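Local coordinates for PhnB-like domain-containing protein (Pseudomonas aeruginosa, PDB 1U69) that is of unknown function but belongs to the PhnB-like, glyoxalase-type family and has been proposed as a potential drug-resistance protein, at residues V51-F56 with P62-N67; V98-E103 with R111-I116; M145-G148 with T154-K157. One frame throughout, in Å; residues are numbered along the deposited sequence.

Contact 1: V51-F56 with P62-N67; sequences VLTVEF and PCLGLN
The Phe56 ring lies flat against Cys63. Cys63 CB sits over one face, 3.5 Å from the centroid of the Phe56 ring, a CH-pi contact offset toward the rim. SG of Cys63 meets the same ring obliquely. Gly65 N lies at the ring edge, near its plane. The ring gets there because Phe56 CG stands between the backbone N and the carbonyl carbon (chi1 67°), which swings it across to the neighbouring strand.

Thr53, Glu55, Leu64 and Leu66 share the other face of the sheet. Leu64 CD1 is wedged between Thr53 CB and Glu55 CG, 3.7 Å from each. Leu66 CD1 meets Thr53 CG2 at 3.8 Å. The Glu55 carboxylate is held by His37 on strand 31-38.

At the far end, Asn67 ND2 gives Val51 O a nearly straight bond of 2.9 Å. It comes from above the carbonyl plane, while Val51 O lies in the amide plane of Asn67. Val54 and Gly65 exchange two backbone bonds, as do Phe56 and Cys63. Leu52 and Thr53, both opposite His37, form a classic beta bulge. The pairing is that of an antiparallel beta hairpin at the middle of a four-strand mixed sheet, consistent with the βαβββ unit of the glyoxalase fold.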
loop_
_atom_site.group_PDB
_atom_site.type_symbol
_atom_site.label_atom_id
_atom_site.label_comp_id
_atom_site.label_asym_id
_atom_site.label_seq_id
_atom_site.Cartn_x
_atom_site.Cartn_y
_atom_site.Cartn_z
ATOM N N VAL A 51 -25.501 17.053 3.149
ATOM C CA VAL A 51 -24.403 16.097 3.006
ATOM C C VAL A 51 -24.046 15.543 4.392
ATOM O O VAL A 51 -23.739 16.302 5.320
ATOM C CB VAL A 51 -23.159 16.741 2.355
ATOM C CG1 VAL A 51 -21.961 15.765 2.373
ATOM C CG2 VAL A 51 -23.460 17.203 0.926
ATOM N N LEU A 52 -24.134 14.226 4.538
ATOM C CA LEU A 52 -23.807 13.569 5.801
ATOM C C LEU A 52 -22.378 13.023 5.759
ATOM O O LEU A 52 -21.566 13.324 6.640
ATOM C CB LEU A 52 -24.813 12.457 6.107
ATOM C CG LEU A 52 -24.591 11.628 7.369
ATOM C CD1 LEU A 52 -24.639 12.517 8.584
ATOM C CD2 LEU A 52 -25.620 10.520 7.473
ATOM N N THR A 53 -22.076 12.208 4.752
ATOM C CA THR A 53 -20.698 11.759 4.529
ATOM C C THR A 53 -20.280 11.886 3.075
ATOM O O THR A 53 -21.107 11.919 2.158
ATOM C CB THR A 53 -20.465 10.302 4.962
ATOM O OG1 THR A 53 -21.318 9.413 4.214
ATOM C CG2 THR A 53 -20.788 10.080 6.431
ATOM N N VAL A 54 -18.968 11.894 2.883
ATOM C CA VAL A 54 -18.365 11.915 1.554
ATOM C C VAL A 54 -17.252 10.870 1.538
ATOM O O VAL A 54 -16.332 10.929 2.358
ATOM C CB VAL A 54 -17.755 13.286 1.236
ATOM C CG1 VAL A 54 -17.143 13.268 -0.151
ATOM C CG2 VAL A 54 -18.797 14.423 1.373
ATOM N N GLU A 55 -17.349 9.910 0.629
ATOM C CA GLU A 55 -16.266 8.952 0.423
ATOM C C GLU A 55 -15.244 9.580 -0.503
ATOM O O GLU A 55 -15.595 10.161 -1.518
ATOM C CB GLU A 55 -16.780 7.643 -0.173
ATOM C CG GLU A 55 -17.787 6.879 0.675
ATOM C CD GLU A 55 -18.282 5.629 -0.038
ATOM O OE1 GLU A 55 -17.443 4.865 -0.561
ATOM O OE2 GLU A 55 -19.494 5.423 -0.112
ATOM N N PHE A 56 -13.969 9.487 -0.140
ATOM C CA PHE A 56 -12.896 9.966 -0.999
ATOM C C PHE A 56 -11.641 9.150 -0.782
ATOM O O PHE A 56 -11.587 8.357 0.143
ATOM C CB PHE A 56 -12.654 11.474 -0.813
ATOM C CG PHE A 56 -12.097 11.885 0.548
ATOM C CD1 PHE A 56 -10.735 12.106 0.726
ATOM C CD2 PHE A 56 -12.947 12.124 1.625
ATOM C CE1 PHE A 56 -10.237 12.517 1.968
ATOM C CE2 PHE A 56 -12.445 12.565 2.841
ATOM C CZ PHE A 56 -11.098 12.752 3.003
ATOM N N PRO A 62 -8.324 5.027 1.658
ATOM C CA PRO A 62 -9.773 5.239 1.613
ATOM C C PRO A 62 -10.237 6.062 2.813
ATOM O O PRO A 62 -9.890 5.722 3.950
ATOM C CB PRO A 62 -10.342 3.812 1.675
ATOM C CG PRO A 62 -9.304 3.029 2.442
ATOM C CD PRO A 62 -7.982 3.649 2.062
ATOM N N CYS A 63 -10.989 7.126 2.555
ATOM C CA CYS A 63 -11.412 8.055 3.591
ATOM C C CYS A 63 -12.895 8.330 3.520
ATOM O O CYS A 63 -13.532 8.106 2.489
ATOM C CB CYS A 63 -10.661 9.375 3.477
ATOM S SG CYS A 63 -8.873 9.286 3.607
ATOM N N LEU A 64 -13.429 8.798 4.648
ATOM C CA LEU A 64 -14.808 9.251 4.769
ATOM C C LEU A 64 -14.763 10.587 5.509
ATOM O O LEU A 64 -14.162 10.672 6.579
ATOM C CB LEU A 64 -15.623 8.230 5.575
ATOM C CG LEU A 64 -17.146 8.394 5.606
ATOM C CD1 LEU A 64 -17.736 7.977 4.260
ATOM C CD2 LEU A 64 -17.750 7.578 6.749
ATOM N N GLY A 65 -15.362 11.623 4.920
ATOM C CA GLY A 65 -15.539 12.907 5.588
ATOM C C GLY A 65 -16.935 12.931 6.191
ATOM O O GLY A 65 -17.921 12.718 5.477
ATOM N N LEU A 66 -17.023 13.191 7.492
ATOM C CA LEU A 66 -18.287 13.151 8.217
ATOM C C LEU A 66 -18.656 14.542 8.673
ATOM O O LEU A 66 -17.909 15.160 9.418
ATOM C CB LEU A 66 -18.139 12.241 9.440
ATOM C CG LEU A 66 -19.289 12.161 10.450
ATOM C CD1 LEU A 66 -20.590 11.674 9.841
ATOM C CD2 LEU A 66 -18.873 11.204 11.573
ATOM N N ASN A 67 -19.818 15.027 8.233
ATOM C CA ASN A 67 -20.344 16.299 8.720
ATOM C C ASN A 67 -21.034 16.125 10.068
ATOM O O ASN A 67 -22.236 15.891 10.152
ATOM C CB ASN A 67 -21.283 16.922 7.685
ATOM C CG ASN A 67 -20.525 17.503 6.503
ATOM O OD1 ASN A 67 -19.396 17.974 6.665
ATOM N ND2 ASN A 67 -21.130 17.469 5.313
#

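Contact 2: V98-E103 with R111-I116; sequences VDNGGE and RDKWGI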
loop_
_atom_site.group_PDB
_atom_site.type_symbol
_atom_site.label_atom_id
_atom_site.label_comp_id
_atom_site.label_asym_id
_atom_site.label_seq_id
_atom_site.Cartn_x
_atom_site.Cartn_y
_atom_site.Cartn_z
ATOM N N VAL A 98 -1.034 24.991 3.274
ATOM C CA VAL A 98 -0.835 26.158 4.114
ATOM C C VAL A 98 -1.579 27.366 3.536
ATOM O O VAL A 98 -2.262 28.100 4.255
ATOM C CB VAL A 98 0.680 26.466 4.258
ATOM C CG1 VAL A 98 0.914 27.834 4.923
ATOM C CG2 VAL A 98 1.357 25.365 5.065
ATOM N N ASP A 99 -1.489 27.536 2.231
ATOM C CA ASP A 99 -2.090 28.710 1.616
ATOM C C ASP A 99 -3.612 28.687 1.673
ATOM O O ASP A 99 -4.216 29.734 1.774
ATOM C CB ASP A 99 -1.681 28.855 0.158
ATOM C CG ASP A 99 -0.210 29.163 -0.018
ATOM O OD1 ASP A 99 0.454 29.647 0.934
ATOM O OD2 ASP A 99 0.347 28.937 -1.113
ATOM N N ASN A 100 -4.237 27.523 1.544
ATOM C CA ASN A 100 -5.705 27.472 1.534
ATOM C C ASN A 100 -6.286 27.489 2.936
ATOM O O ASN A 100 -6.905 26.517 3.365
ATOM C CB ASN A 100 -6.236 26.260 0.765
ATOM C CG ASN A 100 -7.768 26.153 0.818
ATOM O OD1 ASN A 100 -8.496 27.115 0.512
ATOM N ND2 ASN A 100 -8.260 24.986 1.214
ATOM N N GLY A 101 -6.100 28.601 3.639
ATOM C CA GLY A 101 -6.631 28.769 4.976
ATOM C C GLY A 101 -5.970 27.888 6.025
ATOM O O GLY A 101 -6.521 27.676 7.104
ATOM N N GLY A 102 -4.779 27.405 5.716
ATOM C CA GLY A 102 -4.053 26.502 6.599
ATOM C C GLY A 102 -3.016 27.223 7.439
ATOM O O GLY A 102 -2.991 28.460 7.477
ATOM N N GLU A 103 -2.176 26.441 8.131
ATOM C CA GLU A 103 -1.077 26.950 8.953
ATOM C C GLU A 103 0.222 26.166 8.743
ATOM O O GLU A 103 0.214 24.940 8.542
ATOM C CB GLU A 103 -1.424 26.890 10.447
ATOM C CG GLU A 103 -2.771 27.474 10.825
ATOM C CD GLU A 103 -2.741 28.974 10.956
ATOM O OE1 GLU A 103 -1.635 29.561 10.939
ATOM O OE2 GLU A 103 -3.834 29.573 11.095
ATOM N N ARG A 111 -0.982 22.287 8.726
ATOM C CA ARG A 111 -2.380 22.074 9.039
ATOM C C ARG A 111 -3.244 22.647 7.937
ATOM O O ARG A 111 -2.965 23.730 7.426
ATOM C CB ARG A 111 -2.719 22.745 10.371
ATOM C CG ARG A 111 -1.939 22.190 11.520
ATOM C CD ARG A 111 -2.717 22.078 12.809
ATOM N NE ARG A 111 -3.078 23.396 13.289
ATOM C CZ ARG A 111 -2.533 24.011 14.332
ATOM N NH1 ARG A 111 -1.581 23.420 15.065
ATOM N NH2 ARG A 111 -2.949 25.229 14.641
ATOM N N ASP A 112 -4.304 21.931 7.574
ATOM C CA ASP A 112 -5.208 22.434 6.542
ATOM C C ASP A 112 -6.305 23.333 7.128
ATOM O O ASP A 112 -6.383 23.568 8.337
ATOM C CB ASP A 112 -5.758 21.314 5.637
ATOM C CG ASP A 112 -6.737 20.372 6.320
ATOM O OD1 ASP A 112 -7.378 20.752 7.325
ATOM O OD2 ASP A 112 -6.961 19.219 5.829
ATOM N N LYS A 113 -7.139 23.839 6.226
ATOM C CA LYS A 113 -8.210 24.767 6.548
ATOM C C LYS A 113 -9.159 24.240 7.612
ATOM O O LYS A 113 -9.745 25.031 8.347
ATOM C CB LYS A 113 -9.000 25.049 5.261
ATOM C CG LYS A 113 -10.189 25.967 5.412
ATOM C CD LYS A 113 -10.701 26.423 4.057
ATOM C CE LYS A 113 -11.841 27.410 4.204
ATOM N NZ LYS A 113 -12.546 27.618 2.925
ATOM N N TRP A 114 -9.305 22.912 7.688
ATOM C CA TRP A 114 -10.275 22.247 8.565
ATOM C C TRP A 114 -9.590 21.723 9.822
ATOM O O TRP A 114 -10.213 21.072 10.657
ATOM C CB TRP A 114 -11.007 21.146 7.767
ATOM C CG TRP A 114 -11.590 21.754 6.530
ATOM C CD1 TRP A 114 -12.757 22.456 6.441
ATOM C CD2 TRP A 114 -10.976 21.843 5.239
ATOM N NE1 TRP A 114 -12.927 22.941 5.165
ATOM C CE2 TRP A 114 -11.851 22.574 4.403
ATOM C CE3 TRP A 114 -9.789 21.351 4.689
ATOM C CZ2 TRP A 114 -11.569 22.830 3.070
ATOM C CZ3 TRP A 114 -9.510 21.608 3.373
ATOM C CH2 TRP A 114 -10.393 22.348 2.573
ATOM N N GLY A 115 -8.312 22.069 9.969
ATOM C CA GLY A 115 -7.549 21.770 11.162
ATOM C C GLY A 115 -6.844 20.437 11.174
ATOM O O GLY A 115 -6.266 20.079 12.206
ATOM N N ILE A 116 -6.864 19.712 10.055
ATOM C CA ILE A 116 -6.246 18.382 9.995
ATOM C C ILE A 116 -4.756 18.539 9.755
ATOM O O ILE A 116 -4.335 19.371 8.951
ATOM C CB ILE A 116 -6.916 17.549 8.897
ATOM C CG1 ILE A 116 -8.348 17.224 9.340
ATOM C CG2 ILE A 116 -6.111 16.294 8.590
ATOM C CD1 ILE A 116 -9.265 16.934 8.234
HETATM O O HOH W 1 -5.888 23.959 3.595
HETATM O O HOH W 2 -9.481 27.650 8.634
#
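Glu103 and Arg111 face each other as an antiparallel hydrogen-bonded pair. Glu103 N binds Arg111 O and Arg111 N binds Glu103 O, each at 2.9 Å. Their side chains leave the same face of the sheet, but the charged ends stay apart. Arg111 NH1 instead makes a salt bridge to Glu76.

Beyond this pair the strands give way to loop. Lys113 CB lies 3.2 Å from Asn100 O, and Lys113 CA points its hydrogen at Gly101 O. A water accepts from Lys113 N and donates to Asn100 O, closing the gap between the backbones. Asn100 ND2 reaches Trp114 CH2 at 3.7 Å, with the amide turned 59° from the indole. The Asn100 side chain gets there with CG anti to the backbone N (chi1 177°).

The contact lies where helix 87-99 ends and the chain enters the edge strand 103-104 of the second four-strand sheet. Asn100 centres an inverse gamma turn there, and Gly101 follows with positive phi.

Behind the contact, Asp112 shapes the other loop, a type I turn from Asp112 to Gly115. Its OD1 takes Trp114 N at 2.9 Å, an Asx turn, and Ile116 N at 3.0 Å from the opposite face of the carboxylate. Its OD2 is bound by Tyr24 and Trp118. Further out, Lys113 NZ pairs with Glu19 on helix 17-27, and Trp114 meets Tyr13 edge-to-face.

Contact 3: M145-G148 with T154-K157; sequences MTMG and TIEK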
loop_
_atom_site.group_PDB
_atom_site.type_symbol
_atom_site.label_atom_id
_atom_site.label_comp_id
_atom_site.label_asym_id
_atom_site.label_seq_id
_atom_site.Cartn_x
_atom_site.Cartn_y
_atom_site.Cartn_z
HETATM N N MSE A 145 14.980 19.843 12.851
HETATM C CA MSE A 145 14.458 20.662 13.958
HETATM C C MSE A 145 14.502 22.176 13.680
HETATM O O MSE A 145 13.784 22.939 14.327
HETATM C CB MSE A 145 15.219 20.358 15.260
HETATM C CG MSE A 145 14.861 19.027 15.912
HETATM SE SE MSE A 145 13.012 18.855 16.380
HETATM C CE MSE A 145 12.877 20.250 17.760
ATOM N N THR A 146 15.333 22.600 12.730
ATOM C CA THR A 146 15.467 24.023 12.354
ATOM C C THR A 146 14.547 24.462 11.204
ATOM O O THR A 146 14.628 25.610 10.741
ATOM C CB THR A 146 16.941 24.360 11.955
ATOM O OG1 THR A 146 17.273 23.734 10.710
ATOM C CG2 THR A 146 17.922 23.779 12.926
HETATM N N MSE A 147 13.664 23.568 10.754
HETATM C CA MSE A 147 12.853 23.793 9.555
HETATM C C MSE A 147 11.356 23.798 9.819
HETATM O O MSE A 147 10.896 23.148 10.744
HETATM C CB MSE A 147 13.129 22.671 8.550
HETATM C CG MSE A 147 14.576 22.605 8.108
HETATM SE SE MSE A 147 14.908 21.023 7.050
HETATM C CE MSE A 147 16.831 21.282 6.760
ATOM N N GLY A 148 10.605 24.532 8.999
ATOM C CA GLY A 148 9.177 24.290 8.832
ATOM C C GLY A 148 8.995 23.379 7.629
ATOM O O GLY A 148 9.036 22.154 7.742
ATOM N N THR A 154 19.583 20.648 2.467
ATOM C CA THR A 154 20.160 20.912 3.780
ATOM C C THR A 154 20.198 19.636 4.609
ATOM O O THR A 154 21.155 19.385 5.339
ATOM C CB THR A 154 19.343 21.992 4.514
ATOM O OG1 THR A 154 19.421 23.239 3.807
ATOM C CG2 THR A 154 19.929 22.289 5.886
ATOM N N ILE A 155 19.139 18.836 4.508
ATOM C CA ILE A 155 19.098 17.551 5.188
ATOM C C ILE A 155 20.248 16.663 4.709
ATOM O O ILE A 155 20.918 16.014 5.514
ATOM C CB ILE A 155 17.726 16.855 4.972
ATOM C CG1 ILE A 155 16.610 17.640 5.680
ATOM C CG2 ILE A 155 17.767 15.409 5.470
ATOM C CD1 ILE A 155 16.795 17.792 7.196
ATOM N N GLU A 156 20.486 16.663 3.404
ATOM C CA GLU A 156 21.501 15.806 2.812
ATOM C C GLU A 156 22.902 16.213 3.272
ATOM O O GLU A 156 23.749 15.357 3.499
ATOM C CB GLU A 156 21.399 15.850 1.284
ATOM C CG GLU A 156 20.161 15.131 0.755
ATOM C CD GLU A 156 19.960 15.281 -0.743
ATOM O OE1 GLU A 156 20.121 16.399 -1.280
ATOM O OE2 GLU A 156 19.630 14.266 -1.389
ATOM N N LYS A 157 23.114 17.516 3.445
ATOM C CA LYS A 157 24.406 18.064 3.870
ATOM C C LYS A 157 24.669 17.705 5.332
ATOM O O LYS A 157 25.777 17.323 5.701
ATOM C CB LYS A 157 24.423 19.590 3.699
ATOM C CG LYS A 157 24.259 20.084 2.256
ATOM C CD LYS A 157 24.443 21.623 2.143
ATOM C CE LYS A 157 23.184 22.369 1.631
ATOM N NZ LYS A 157 22.635 23.353 2.629
#
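Met147, present as selenomethionine, touches Thr154 and Ile155 through the last atoms of its side chain. The packing across this contact is apolar. The methyl CE lies 3.4 Å from Thr154 CG2, and equally close to Thr154 CB. Both distances are shorter than usual for carbon atoms, so the fit is tight here. The two side chains run past each other in opposite directions. On Thr154 it is the methyl branch that does the touching: CG2 is anti to the backbone N (chi1 -64° for OG1).

Ile155 meets the same group at an angle. Its CD1 is 3.5 Å from Met147 CE and 3.7 Å from Met147 SE. CG1 of Ile155 lies a little farther off, 4.0 Å from the selenium. The selenium and its methyl thus both rest against the end of one isoleucine. Met147 can reach this far because its chain is extended beyond CG (chi2 172°, chi3 -178°). Even so, the backbones are well apart: the nearest CA atoms, those of Met147 and Thr154, are 9.7 Å from each other.

This is a loop-to-helix contact near the C terminus. The loop after helix 134-144 sends one long side chain across to helix 152-159. Ile155 also packs on Leu125 of helix 123-129 and on Ala143 and Met144, so it lies where three helices meet.

Polar bonds lie outside the interface. Thr154 OG1 is hydrogen-bonded to Asp151. Lys157 NZ reaches the same oxygen, Thr154 OG1, in a weak bond of 3.4 Å. In the loop, Thr146 OG1 is bonded to Ala143 O. Backbone bonds join Met147 to Cys107 and Gly148 to Gly108, fastening the loop to the chain between strands 103-104 and 109-111.

Overall arrangement
The three contacts follow one another along the chain, and none nests in or crosses another. Contact 1 comes first and closes the short turn between strands 51-58 and 61-67 in the first sheet. Contact 2 closes the excursion from the end of helix 87-99 through strands 103-104 and 109-111 in the second sheet. Their nearest atoms are about 7 Å apart, and helix 17-27 touches both. Contact 3 closes the short link of residues 149-153, whose last two residues already belong to helix 152-159, and ties the loop after helix 134-144 to that helix. It lies on the opposite side of the chain's centre from contact 1, with centres about 36 Å apart. Contact 2 lies nearer the chain's centre than either.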